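Local coordinates for protein cytochrome P450 (Novosphingobium aromaticivorans, PDB 3OFT) that is a haem-binding enzyme of the cytochrome P450 superfamily, holding its iron porphyrin within the mainly helical fold of that family, at residues 61-64 / 65-68. Residues are numbered along the deposited sequence; the frame is centred on the assembly and turned at random.
Sequences WGDA and ERLS. With HEM (protoporphyrin IX containing Fe), chain D.
Asp63 meets Arg66 where the chain leaves helix 54-62 for the short strand 67-68. Asp63 is the centre of an inverse gamma turn. Its carboxylate works with both oxygens. OD1 accepts the backbone N-H of Arg66, three residues on, with N at 3.1 Å and well above the carboxylate plane. OD2 takes the side chain of the same arginine. Arg66 NE donates to the syn lone pair of Asp63 OD2 at 2.8 Å, and Arg66 NH2 reaches OD2 at 2.9 Å, nearly in line with the C-O bond. The grip is side-on, with the two flat groups turned 37° apart. A bend at chi3 of Arg66 (-70°) turns NE and NH2 to OD2. Asp63 CG lies anti to its backbone N (chi1 -167°), which swings the carboxylate toward Arg66.

The tight side is the backbone of the turn. Leu67 N donates to Asp63 O at 3.1 Å, and Leu67 CB packs against that same oxygen. Leu67 is buried against Arg285 and Val291. Backbone bonds of Ser68 with Asn286, and of Arg66 with Val288 just past that strand, join this chain segment to strand 282-287. The outer side is looser. Glu65 extends away from the turn, and a water that donates to Asp63 OD1 at 2.6 Å reaches Glu65 OE1 only weakly.

Trp61 faces the other way, into the haem pocket. Its NE1 donates to haem propionate oxygen O2A at 2.9 Å, near the ring plane. Arg98, Arg285 and His343 also hydrogen-bond the haem. The backbone bond closes the turn, and the Asp63-Arg66 pair ties it again at the surface, while the Trp61 indole gives a neutral N-H to the propionate; the arginine probably stabilises the ionised form of Asp63.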
ATOM      1  N   TRP A  61      -1.195  14.770   7.325  1.00  9.39           N
ATOM      2  CA  TRP A  61      -1.935  13.610   6.811  1.00  8.14           C
ATOM      3  C   TRP A  61      -3.305  13.537   7.471  1.00  9.12           C
ATOM      4  O   TRP A  61      -4.298  13.132   6.847  1.00  9.76           O
ATOM      5  CB  TRP A  61      -1.147  12.335   7.112  1.00  7.28           C
ATOM      6  CG  TRP A  61      -1.466  11.139   6.231  1.00  6.53           C
ATOM      7  CD1 TRP A  61      -2.691  10.627   5.911  1.00  9.58           C
ATOM      8  CD2 TRP A  61      -0.502  10.286   5.630  1.00  7.46           C
ATOM      9  NE1 TRP A  61      -2.534   9.490   5.103  1.00  7.69           N
ATOM     10  CE2 TRP A  61      -1.197   9.274   4.929  1.00  9.18           C
ATOM     11  CE3 TRP A  61       0.893  10.284   5.609  1.00  7.87           C
ATOM     12  CZ2 TRP A  61      -0.534   8.265   4.199  1.00  9.17           C
ATOM     13  CZ3 TRP A  61       1.560   9.274   4.891  1.00  9.80           C
ATOM     14  CH2 TRP A  61       0.834   8.280   4.199  1.00  8.65           C
ATOM     15  N   GLY A  62      -3.357  13.927   8.740  1.00 10.43           N
ATOM     16  CA  GLY A  62      -4.591  13.859   9.498  1.00 12.25           C
ATOM     17  C   GLY A  62      -5.522  15.055   9.306  1.00 13.95           C
ATOM     18  O   GLY A  62      -6.681  15.008   9.743  1.00 13.90           O
ATOM     19  N   ASP A  63      -5.029  16.121   8.676  1.00 13.72           N
ATOM     20  CA  ASP A  63      -5.835  17.334   8.448  1.00 14.60           C
ATOM     21  C   ASP A  63      -6.680  17.132   7.197  1.00 13.91           C
ATOM     22  O   ASP A  63      -6.423  17.737   6.155  1.00 14.65           O
ATOM     23  CB  ASP A  63      -4.927  18.573   8.311  1.00 15.22           C
ATOM     24  CG  ASP A  63      -5.700  19.911   8.393  1.00 19.00           C
ATOM     25  OD1 ASP A  63      -6.951  19.910   8.276  1.00 17.80           O
ATOM     26  OD2 ASP A  63      -5.013  20.965   8.540  1.00 20.86           O
ATOM     27  N   ALA A  64      -7.739  16.335   7.303  1.00 13.89           N
ATOM     28  CA  ALA A  64      -8.562  16.044   6.127  1.00 13.39           C
ATOM     29  C   ALA A  64      -9.417  17.249   5.759  1.00 14.51           C
ATOM     30  O   ALA A  64      -9.888  17.333   4.628  1.00 13.47           O
ATOM     31  CB  ALA A  64      -9.481  14.788   6.331  1.00 13.61           C
ATOM     32  N   GLU A  65      -9.605  18.178   6.701  1.00 13.97           N
ATOM     33  CA  GLU A  65     -10.434  19.354   6.396  1.00 15.06           C
ATOM     34  C   GLU A  65      -9.741  20.370   5.462  1.00 13.16           C
ATOM     35  O   GLU A  65     -10.322  20.835   4.482  1.00 14.79           O
ATOM     36  CB  GLU A  65     -10.966  20.021   7.682  1.00 14.69           C
ATOM     37  CG  GLU A  65     -11.769  21.341   7.381  1.00 18.93           C
ATOM     38  CD  GLU A  65     -12.309  22.056   8.616  1.00 22.20           C
ATOM     39  OE1 GLU A  65     -11.762  21.821   9.719  1.00 23.83           O
ATOM     40  OE2 GLU A  65     -13.285  22.844   8.473  1.00 19.33           O
ATOM     41  N   ARG A  66      -8.480  20.656   5.702  1.00 12.11           N
ATOM     42  CA  ARG A  66      -7.801  21.683   4.937  1.00 12.13           C
ATOM     43  C   ARG A  66      -6.930  21.140   3.806  1.00 11.75           C
ATOM     44  O   ARG A  66      -6.618  21.872   2.877  1.00 11.93           O
ATOM     45  CB  ARG A  66      -7.000  22.563   5.872  1.00 11.69           C
ATOM     46  CG  ARG A  66      -7.878  23.250   6.929  1.00 14.76           C
ATOM     47  CD  ARG A  66      -7.041  24.227   7.699  1.00 16.45           C
ATOM     48  NE  ARG A  66      -6.071  23.518   8.550  1.00 18.82           N
ATOM     49  CZ  ARG A  66      -5.125  24.103   9.269  1.00 21.80           C
ATOM     50  NH1 ARG A  66      -4.970  25.426   9.237  1.00 22.89           N
ATOM     51  NH2 ARG A  66      -4.318  23.372  10.021  1.00 21.81           N
ATOM     52  N   LEU A  67      -6.579  19.852   3.869  1.00 11.43           N
ATOM     53  CA  LEU A  67      -5.774  19.204   2.812  1.00 11.21           C
ATOM     54  C   LEU A  67      -6.599  18.072   2.213  1.00 10.91           C
ATOM     55  O   LEU A  67      -6.708  16.996   2.804  1.00 11.82           O
ATOM     56  CB  LEU A  67      -4.453  18.675   3.391  1.00 12.01           C
ATOM     57  CG  LEU A  67      -3.506  19.722   3.974  1.00 12.34           C
ATOM     58  CD1 LEU A  67      -2.217  18.994   4.355  1.00 16.25           C
ATOM     59  CD2 LEU A  67      -3.181  20.830   2.962  1.00 15.54           C
ATOM     60  N   SER A  68      -7.154  18.348   1.037  1.00  9.30           N
ATOM     61  CA  SER A  68      -8.083  17.507   0.308  1.00  8.58           C
ATOM     62  C   SER A  68      -7.348  16.351  -0.315  1.00  8.99           C
ATOM     63  O   SER A  68      -6.162  16.458  -0.702  1.00  8.66           O
ATOM     64  CB  SER A  68      -8.812  18.312  -0.800  1.00  8.18           C
ATOM     65  OG  SER A  68      -9.614  17.508  -1.694  1.00 11.02           O
TER
HETATM   66  CHA HEM D 417      -6.193   3.689   2.110  1.00  2.48           C
HETATM   67  CHB HEM D 417      -1.823   1.639   2.751  1.00  5.96           C
HETATM   68  CHC HEM D 417      -3.748  -2.689   1.822  1.00  5.36           C
HETATM   69  CHD HEM D 417      -7.735  -0.554   0.193  1.00  8.21           C
HETATM   70  C1A HEM D 417      -4.864   3.478   2.429  1.00  5.58           C
HETATM   71  C2A HEM D 417      -3.968   4.499   2.919  1.00  5.46           C
HETATM   72  C3A HEM D 417      -2.766   3.969   3.107  1.00  4.72           C
HETATM   73  C4A HEM D 417      -2.837   2.564   2.700  1.00  6.21           C
HETATM   74  CMA HEM D 417      -1.520   4.757   3.585  1.00  5.72           C
HETATM   75  CAA HEM D 417      -4.362   5.972   3.233  1.00  6.43           C
HETATM   76  CBA HEM D 417      -4.331   6.746   1.934  1.00  6.68           C
HETATM   77  CGA HEM D 417      -4.595   8.230   2.142  1.00  6.78           C
HETATM   78  O1A HEM D 417      -4.727   8.960   1.110  1.00  7.91           O
HETATM   79  O2A HEM D 417      -4.683   8.747   3.300  1.00  8.19           O
HETATM   80  C1B HEM D 417      -1.950   0.268   2.571  1.00  5.61           C
HETATM   81  C2B HEM D 417      -0.920  -0.714   2.789  1.00  4.66           C
HETATM   82  C3B HEM D 417      -1.478  -1.913   2.528  1.00  5.25           C
HETATM   83  C4B HEM D 417      -2.859  -1.699   2.142  1.00  5.27           C
HETATM   84  CMB HEM D 417       0.513  -0.380   3.242  1.00  3.95           C
HETATM   85  CAB HEM D 417      -0.897  -3.331   2.546  1.00  8.63           C
HETATM   86  CBB HEM D 417       0.395  -3.597   2.810  1.00 14.94           C
HETATM   87  C1C HEM D 417      -5.000  -2.552   1.298  1.00  7.61           C
HETATM   88  C2C HEM D 417      -5.921  -3.620   0.931  1.00  8.68           C
HETATM   89  C3C HEM D 417      -7.028  -2.991   0.444  1.00 12.06           C
HETATM   90  C4C HEM D 417      -6.865  -1.563   0.590  1.00  7.84           C
HETATM   91  CMC HEM D 417      -5.612  -5.147   1.044  1.00 10.19           C
HETATM   92  CAC HEM D 417      -8.366  -3.568  -0.080  1.00 14.60           C
HETATM   93  CBC HEM D 417      -8.447  -4.741  -0.699  1.00 21.62           C
HETATM   94  C1D HEM D 417      -7.706   0.746   0.580  1.00  6.67           C
HETATM   95  C2D HEM D 417      -8.781   1.694   0.325  1.00  7.59           C
HETATM   96  C3D HEM D 417      -8.310   2.989   0.961  1.00  4.94           C
HETATM   97  C4D HEM D 417      -7.000   2.744   1.497  1.00  5.27           C
HETATM   98  CMD HEM D 417     -10.152   1.415  -0.389  1.00  5.24           C
HETATM   99  CAD HEM D 417      -9.136   4.308   0.967  1.00  6.71           C
HETATM  100  CBD HEM D 417      -9.727   4.428   2.382  1.00  5.13           C
HETATM  101  CGD HEM D 417     -10.376   5.814   2.445  1.00  9.47           C
HETATM  102  O1D HEM D 417     -10.097   6.700   1.611  1.00  7.95           O
HETATM  103  O2D HEM D 417     -11.150   6.085   3.369  1.00 11.02           O
HETATM  104  NA  HEM D 417      -4.140   2.289   2.325  1.00  6.44           N
HETATM  105  NB  HEM D 417      -3.115  -0.386   2.228  1.00  5.60           N
HETATM  106  NC  HEM D 417      -5.627  -1.329   1.120  1.00  7.35           N
HETATM  107  ND  HEM D 417      -6.676   1.401   1.245  1.00  4.72           N
HETATM  108 FE   HEM D 417      -4.915   0.482   1.799  1.00  8.33          FE
HETATM  109  O   HOH W   1      -8.348  21.341   9.965  1.00 35.55           O
HETATM  110  O   HOH W   2      -4.224   0.854  -0.459  1.00 12.50           O